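Local coordinates for protein D-mandelate dehydrogenase (Rhodotorula graminis, PDB 2W2L) that binds NAD and probably interconverts D-mandelate and the corresponding 2-oxo acid as a D-isomer specific 2-hydroxyacid dehydrogenase, at residues D72-L77 against D97-R102; K189-D194 against E215-R220. All coordinates share one frame; numbering follows the deposited sequence.

Interaction 1: residues D72-L77 against D97-R102. Unlike the reference sequence in segment 72-77: I73 (reference Leu).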
loop_
_atom_site.group_PDB
_atom_site.type_symbol
_atom_site.label_atom_id
_atom_site.label_comp_id
_atom_site.label_asym_id
_atom_site.label_seq_id
_atom_site.Cartn_x
_atom_site.Cartn_y
_atom_site.Cartn_z
ATOM N N ASP D 72 -40.214 13.173 -7.851
ATOM C CA ASP D 72 -40.769 14.085 -8.800
ATOM C C ASP D 72 -40.422 13.737 -10.261
ATOM O O ASP D 72 -41.345 13.667 -11.106
ATOM C CB ASP D 72 -40.392 15.500 -8.426
ATOM C CG ASP D 72 -40.678 16.497 -9.532
ATOM O OD1 ASP D 72 -41.793 16.511 -10.140
ATOM O OD2 ASP D 72 -39.748 17.286 -9.798
ATOM N N ILE D 73 -39.128 13.513 -10.553
ATOM C CA ILE D 73 -38.685 12.993 -11.865
ATOM C C ILE D 73 -39.186 11.587 -12.139
ATOM O O ILE D 73 -39.564 11.263 -13.248
ATOM C CB ILE D 73 -37.168 13.165 -12.084
ATOM C CG1 ILE D 73 -36.530 12.015 -12.850
ATOM C CG2 ILE D 73 -36.470 13.327 -10.771
ATOM C CD1 ILE D 73 -35.014 12.125 -12.943
ATOM N N ILE D 74 -39.257 10.748 -11.120
ATOM C CA ILE D 74 -39.724 9.392 -11.358
ATOM C C ILE D 74 -41.202 9.392 -11.737
ATOM O O ILE D 74 -41.720 8.426 -12.327
ATOM C CB ILE D 74 -39.436 8.509 -10.136
ATOM C CG1 ILE D 74 -37.949 8.124 -10.131
ATOM C CG2 ILE D 74 -40.338 7.285 -10.094
ATOM C CD1 ILE D 74 -37.378 7.971 -8.725
ATOM N N SER D 75 -41.890 10.482 -11.414
ATOM C CA SER D 75 -43.331 10.532 -11.649
ATOM C C SER D 75 -43.611 10.690 -13.153
ATOM O O SER D 75 -44.753 10.720 -13.586
ATOM C CB SER D 75 -43.980 11.648 -10.831
ATOM O OG SER D 75 -43.640 12.923 -11.377
ATOM N N HIS D 76 -42.564 10.767 -13.952
ATOM C CA HIS D 76 -42.740 11.116 -15.352
ATOM C C HIS D 76 -42.235 10.030 -16.300
ATOM O O HIS D 76 -42.418 10.126 -17.494
ATOM C CB HIS D 76 -42.077 12.458 -15.649
ATOM C CG HIS D 76 -42.709 13.604 -14.935
ATOM N ND1 HIS D 76 -43.966 14.078 -15.254
ATOM C CD2 HIS D 76 -42.269 14.363 -13.901
ATOM C CE1 HIS D 76 -44.265 15.084 -14.448
ATOM N NE2 HIS D 76 -43.253 15.275 -13.618
ATOM N N LEU D 77 -41.630 8.985 -15.749
ATOM C CA LEU D 77 -41.155 7.850 -16.527
ATOM C C LEU D 77 -42.312 7.166 -17.216
ATOM O O LEU D 77 -43.401 7.076 -16.627
ATOM C CB LEU D 77 -40.514 6.830 -15.610
ATOM C CG LEU D 77 -39.246 7.367 -15.009
ATOM C CD1 LEU D 77 -38.863 6.484 -13.838
ATOM C CD2 LEU D 77 -38.171 7.475 -16.112
ATOM N N ASP D 97 -37.609 3.673 -3.494
ATOM C CA ASP D 97 -39.006 3.341 -3.135
ATOM C C ASP D 97 -39.997 3.941 -4.106
ATOM O O ASP D 97 -40.962 3.273 -4.495
ATOM C CB ASP D 97 -39.379 3.729 -1.694
ATOM C CG ASP D 97 -38.533 3.012 -0.674
ATOM O OD1 ASP D 97 -37.892 2.007 -1.061
ATOM O OD2 ASP D 97 -38.487 3.463 0.498
ATOM N N ALA D 98 -39.763 5.192 -4.504
ATOM C CA ALA D 98 -40.574 5.754 -5.574
ATOM C C ALA D 98 -40.455 4.923 -6.879
ATOM O O ALA D 98 -41.417 4.827 -7.650
ATOM C CB ALA D 98 -40.279 7.240 -5.806
ATOM N N LEU D 99 -39.301 4.300 -7.108
ATOM C CA LEU D 99 -39.102 3.514 -8.335
ATOM C C LEU D 99 -39.778 2.152 -8.271
ATOM O O LEU D 99 -40.418 1.736 -9.237
ATOM C CB LEU D 99 -37.614 3.416 -8.712
ATOM C CG LEU D 99 -37.244 3.003 -10.148
ATOM C CD1 LEU D 99 -37.665 3.976 -11.244
ATOM C CD2 LEU D 99 -35.771 2.815 -10.200
ATOM N N ASN D 100 -39.657 1.480 -7.121
ATOM C CA ASN D 100 -40.433 0.248 -6.846
ATOM C C ASN D 100 -41.966 0.411 -6.824
ATOM O O ASN D 100 -42.674 -0.530 -7.182
ATOM C CB ASN D 100 -39.952 -0.449 -5.568
ATOM C CG ASN D 100 -38.532 -1.022 -5.690
ATOM O OD1 ASN D 100 -37.779 -1.009 -4.715
ATOM N ND2 ASN D 100 -38.164 -1.523 -6.887
ATOM N N GLU D 101 -42.485 1.578 -6.430
ATOM C CA GLU D 101 -43.945 1.749 -6.400
ATOM C C GLU D 101 -44.575 1.648 -7.790
ATOM O O GLU D 101 -45.698 1.194 -7.907
ATOM C CB GLU D 101 -44.429 3.026 -5.663
ATOM C CG GLU D 101 -44.914 2.800 -4.180
ATOM C CD GLU D 101 -46.111 1.715 -3.949
ATOM O OE1 GLU D 101 -47.105 1.606 -4.735
ATOM O OE2 GLU D 101 -46.055 0.981 -2.919
ATOM N N ARG D 102 -43.832 2.088 -8.813
ATOM C CA ARG D 102 -44.190 1.934 -10.215
ATOM C C ARG D 102 -43.935 0.534 -10.810
ATOM O O ARG D 102 -43.878 0.375 -12.030
ATOM C CB ARG D 102 -43.400 2.912 -11.026
ATOM C CG ARG D 102 -43.718 4.347 -10.783
ATOM C CD ARG D 102 -43.077 5.061 -11.903
ATOM N NE ARG D 102 -43.731 6.314 -12.170
ATOM C CZ ARG D 102 -44.510 6.562 -13.209
ATOM N NH1 ARG D 102 -44.743 5.628 -14.113
ATOM N NH2 ARG D 102 -45.052 7.755 -13.334
#
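R102 reaches from the end of helix 96-101 to the turn that follows helix 71-74, joining two neighbouring connections of the five-stranded parallel sheet in the flavodoxin-like domain of this family. These helices follow strands 54-57 and 83-86 in successive beta-alpha-beta units, and their closest CA atoms, in I74 and L99, are 6.6 Å apart. The arginine chain is extended from CG to NE (chi2 -167°, chi3 155°) and runs alongside I74, pointing the other way, with R102 CD lying 4.0 Å from I74 CG2. Its guanidinium group comes to rest among the carbonyls of the type I turn from I74 to L77. R102 NE is 2.9 Å from I74 O, which comes in obliquely. R102 NH2 is 3.0 Å from S75 O, near the guanidinium plane, and L77 O sits over one face. A leucine in place of R102 would probably leave these three carbonyl oxygens without their positively charged neighbour. On the apolar side, I74 has CG1 beside its backbone N (chi1 -78°), which sends I74 CG2 over to A98 O, 3.6 Å away, while CD1 faces A98 CB. Deeper in, where L44 of helix 37-45 also packs on L77, the side chains of L77 and L99 meet roughly perpendicular, their CD1 atoms 3.8 Å apart.

Interaction 2: residues K189-D194 against E215-R220. With NAD (nicotinamide-adenine-dinucleotide), chain K.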
loop_
_atom_site.group_PDB
_atom_site.type_symbol
_atom_site.label_atom_id
_atom_site.label_comp_id
_atom_site.label_asym_id
_atom_site.label_seq_id
_atom_site.Cartn_x
_atom_site.Cartn_y
_atom_site.Cartn_z
ATOM N N LYS D 189 -3.959 -8.481 13.424
ATOM C CA LYS D 189 -5.030 -9.246 14.037
ATOM C C LYS D 189 -6.367 -8.537 13.782
ATOM O O LYS D 189 -6.388 -7.305 13.566
ATOM C CB LYS D 189 -4.791 -9.421 15.533
ATOM C CG LYS D 189 -3.597 -10.337 15.914
ATOM C CD LYS D 189 -3.031 -9.971 17.370
ATOM C CE LYS D 189 -2.132 -11.067 18.049
ATOM N NZ LYS D 189 -0.720 -11.196 17.526
ATOM N N LEU D 190 -7.478 -9.289 13.802
ATOM C CA LEU D 190 -8.811 -8.717 13.516
ATOM C C LEU D 190 -9.845 -8.754 14.662
ATOM O O LEU D 190 -10.141 -9.811 15.234
ATOM C CB LEU D 190 -9.422 -9.286 12.208
ATOM C CG LEU D 190 -10.796 -8.770 11.714
ATOM C CD1 LEU D 190 -10.689 -7.455 11.025
ATOM C CD2 LEU D 190 -11.479 -9.730 10.784
ATOM N N VAL D 191 -10.403 -7.579 14.978
ATOM C CA VAL D 191 -11.635 -7.531 15.739
ATOM C C VAL D 191 -12.601 -6.737 14.943
ATOM O O VAL D 191 -12.203 -5.783 14.267
ATOM C CB VAL D 191 -11.457 -7.031 17.185
ATOM C CG1 VAL D 191 -10.076 -7.355 17.648
ATOM C CG2 VAL D 191 -11.781 -5.557 17.358
ATOM N N TYR D 192 -13.859 -7.139 14.972
ATOM C CA TYR D 192 -14.834 -6.437 14.179
ATOM C C TYR D 192 -16.112 -6.212 14.923
ATOM O O TYR D 192 -16.480 -7.009 15.813
ATOM C CB TYR D 192 -15.137 -7.154 12.863
ATOM C CG TYR D 192 -15.984 -8.376 13.027
ATOM C CD1 TYR D 192 -17.352 -8.369 12.695
ATOM C CD2 TYR D 192 -15.434 -9.554 13.516
ATOM C CE1 TYR D 192 -18.154 -9.523 12.863
ATOM C CE2 TYR D 192 -16.220 -10.712 13.678
ATOM C CZ TYR D 192 -17.566 -10.697 13.354
ATOM O OH TYR D 192 -18.283 -11.877 13.518
ATOM N N TYR D 193 -16.773 -5.105 14.556
ATOM C CA TYR D 193 -18.149 -4.917 14.918
ATOM C C TYR D 193 -19.031 -4.962 13.684
ATOM O O TYR D 193 -18.710 -4.334 12.678
ATOM C CB TYR D 193 -18.382 -3.619 15.721
ATOM C CG TYR D 193 -19.862 -3.249 15.683
ATOM C CD1 TYR D 193 -20.780 -3.814 16.591
ATOM C CD2 TYR D 193 -20.353 -2.408 14.670
ATOM C CE1 TYR D 193 -22.124 -3.499 16.529
ATOM C CE2 TYR D 193 -21.685 -2.112 14.591
ATOM C CZ TYR D 193 -22.571 -2.665 15.520
ATOM O OH TYR D 193 -23.911 -2.328 15.397
ATOM N N ASP D 194 -20.158 -5.667 13.747
ATOM C CA ASP D 194 -21.111 -5.640 12.629
ATOM C C ASP D 194 -22.531 -6.036 12.996
ATOM O O ASP D 194 -22.770 -6.854 13.898
ATOM C CB ASP D 194 -20.644 -6.527 11.473
ATOM C CG ASP D 194 -21.395 -6.233 10.146
ATOM O OD1 ASP D 194 -21.340 -7.096 9.247
ATOM O OD2 ASP D 194 -22.037 -5.145 9.998
ATOM N N GLU D 215 -17.756 1.325 20.635
ATOM C CA GLU D 215 -16.810 1.731 21.669
ATOM C C GLU D 215 -15.822 0.603 21.976
ATOM O O GLU D 215 -14.654 0.858 22.242
ATOM C CB GLU D 215 -17.544 2.227 22.935
ATOM C CG GLU D 215 -16.726 2.187 24.262
ATOM C CD GLU D 215 -17.106 1.003 25.200
ATOM O OE1 GLU D 215 -18.134 0.309 24.902
ATOM O OE2 GLU D 215 -16.388 0.780 26.229
ATOM N N GLU D 216 -16.289 -0.636 21.920
ATOM C CA GLU D 216 -15.419 -1.747 22.245
ATOM C C GLU D 216 -14.435 -1.892 21.162
ATOM O O GLU D 216 -13.255 -2.109 21.416
ATOM C CB GLU D 216 -16.173 -3.051 22.404
ATOM C CG GLU D 216 -16.647 -3.202 23.814
ATOM C CD GLU D 216 -17.996 -3.838 23.924
ATOM O OE1 GLU D 216 -18.598 -4.162 22.875
ATOM O OE2 GLU D 216 -18.455 -4.019 25.072
ATOM N N LEU D 217 -14.931 -1.761 19.943
ATOM C CA LEU D 217 -14.101 -1.883 18.787
ATOM C C LEU D 217 -13.062 -0.774 18.779
ATOM O O LEU D 217 -11.905 -1.058 18.600
ATOM C CB LEU D 217 -14.932 -1.816 17.506
ATOM C CG LEU D 217 -13.941 -1.952 16.344
ATOM C CD1 LEU D 217 -14.068 -3.358 15.685
ATOM C CD2 LEU D 217 -14.061 -0.874 15.370
ATOM N N ALA D 218 -13.489 0.478 18.962
ATOM C CA ALA D 218 -12.570 1.597 19.093
ATOM C C ALA D 218 -11.458 1.319 20.113
ATOM O O ALA D 218 -10.269 1.453 19.810
ATOM C CB ALA D 218 -13.334 2.862 19.459
ATOM N N ARG D 219 -11.842 0.872 21.304
ATOM C CA ARG D 219 -10.918 0.646 22.431
ATOM C C ARG D 219 -9.763 -0.302 22.061
ATOM O O ARG D 219 -8.628 -0.129 22.515
ATOM C CB ARG D 219 -11.728 0.096 23.625
ATOM C CG ARG D 219 -11.090 0.172 25.019
ATOM C CD ARG D 219 -12.115 -0.160 26.146
ATOM N NE ARG D 219 -12.511 -1.584 26.217
ATOM C CZ ARG D 219 -13.769 -2.048 26.179
ATOM N NH1 ARG D 219 -14.806 -1.223 26.057
ATOM N NH2 ARG D 219 -14.001 -3.351 26.278
ATOM N N ARG D 220 -10.091 -1.315 21.252
ATOM C CA ARG D 220 -9.197 -2.422 20.938
ATOM C C ARG D 220 -8.252 -2.148 19.761
ATOM O O ARG D 220 -7.305 -2.888 19.537
ATOM C CB ARG D 220 -10.054 -3.621 20.573
ATOM C CG ARG D 220 -10.906 -4.255 21.704
ATOM C CD ARG D 220 -10.080 -5.067 22.716
ATOM N NE ARG D 220 -9.474 -6.258 22.132
ATOM C CZ ARG D 220 -10.120 -7.427 21.949
ATOM N NH1 ARG D 220 -11.412 -7.559 22.295
ATOM N NH2 ARG D 220 -9.476 -8.479 21.400
HETATM P PA NAD K . -21.714 -5.394 1.664
HETATM O O1A NAD K . -22.787 -4.979 0.728
HETATM O O2A NAD K . -21.847 -6.886 1.890
HETATM O O5B NAD K . -21.719 -4.426 2.958
HETATM C C5B NAD K . -22.709 -4.418 3.967
HETATM C C4B NAD K . -22.109 -5.035 5.239
HETATM O O4B NAD K . -22.044 -4.121 6.324
HETATM C C3B NAD K . -22.913 -6.242 5.710
HETATM O O3B NAD K . -22.067 -7.288 6.126
HETATM C C2B NAD K . -23.668 -5.737 6.908
HETATM O O2B NAD K . -23.778 -6.780 7.850
HETATM C C1B NAD K . -22.871 -4.532 7.395
HETATM N N9A NAD K . -23.788 -3.414 7.693
HETATM C C8A NAD K . -24.987 -3.186 7.037
HETATM N N7A NAD K . -25.568 -2.084 7.561
HETATM C C5A NAD K . -24.756 -1.592 8.533
HETATM C C6A NAD K . -24.905 -0.493 9.367
HETATM N N6A NAD K . -26.103 0.097 9.443
HETATM N N1A NAD K . -23.924 -0.230 10.304
HETATM C C2A NAD K . -22.808 -1.051 10.404
HETATM N N3A NAD K . -22.672 -2.150 9.567
HETATM C C4A NAD K . -23.635 -2.418 8.642
HETATM O O3 NAD K . -20.250 -4.948 1.140
HETATM P PN NAD K . -19.847 -3.476 0.553
HETATM O O1N NAD K . -18.671 -3.824 -0.254
HETATM O O2N NAD K . -20.992 -2.814 -0.140
HETATM O O5D NAD K . -19.366 -2.492 1.749
HETATM C C5D NAD K . -20.107 -1.325 2.060
HETATM C C4D NAD K . -19.370 -0.004 1.831
HETATM O O4D NAD K . -18.374 -0.024 0.804
HETATM C C3D NAD K . -20.394 1.037 1.400
HETATM O O3D NAD K . -20.366 2.220 2.171
HETATM C C2D NAD K . -19.952 1.434 0.017
HETATM O O2D NAD K . -20.399 2.736 -0.325
HETATM C C1D NAD K . -18.440 1.229 0.113
HETATM N N1N NAD K . -17.791 1.360 -1.228
HETATM C C2N NAD K . -16.708 2.195 -1.393
HETATM C C3N NAD K . -16.087 2.339 -2.654
HETATM C C7N NAD K . -14.947 3.310 -2.881
HETATM O O7N NAD K . -14.811 3.858 -4.183
HETATM N N7N NAD K . -14.110 3.642 -1.881
HETATM C C4N NAD K . -16.602 1.652 -3.755
HETATM C C5N NAD K . -17.709 0.823 -3.591
HETATM C C6N NAD K . -18.296 0.689 -2.327
#
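A leucine methyl presses on bare strand backbone here: CD1 of L217 lies 3.4 Å from V191 O and is equally close to Y193 N, with Y192 CA beneath it as well. The torsion of L217 explains the reach, since CG stands opposite the backbone N (chi1 180°) and carries CD1 off the helix onto the peptides. The same methyl, L217 CD1, meets V191 CG2 at 3.6 Å, the two side chains lying alongside with their tips pointing opposite ways. Further along the strand, CB of Y193 packs on CB of L217, after which the tyrosine ring turns away to stand obliquely by the adenine of NAD. Strand 189-193 and helix 214-220 belong to the Rossmann fold of the NAD-binding domain; the axes of the segments 189-193 and 215-220 are 8.2 Å apart and nearly antiparallel (157°), the helix covering one face of the parallel sheet on the way from strand 208-210 to strand 223-226. R220, bent at chi2 and chi3, lies across V191, nearly perpendicular to it. One face of its guanidinium is met near the rim by V191 CG1, 4.0 Å from R220 NH2, while NH2 also forms a salt bridge with E209. Just past the strand, D194 is the acidic residue found at the end of the second strand in many NAD-specific Rossmann domains. D194 OD1 accepts hydrogen bonds from both adenosine-ribose hydroxyls, 2.8 Å from NAD O2B and 3.2 Å from NAD O3B, and a weak one from L171 N.

How the interactions relate
The two contacts share no helix or strand: interaction 1 lies in the flavodoxin-like domain, interaction 2 in the Rossmann domain, with centres about 40 Å apart and no atoms in contact. Each involves helical connections of a parallel sheet, but 72-77 with 97-102 joins two neighbouring connections, whereas 189-194 with 215-220 lays a helix on a strand. Interaction 1 is only partly buried, an apolar inner side giving way to a charged group set among backbone carbonyls. Interaction 2 is buried and carried by aliphatic packing, its arginine paired outside the segments. Interaction 1 is remote from the annotated sites; the strand of interaction 2 leads directly to the cofactor.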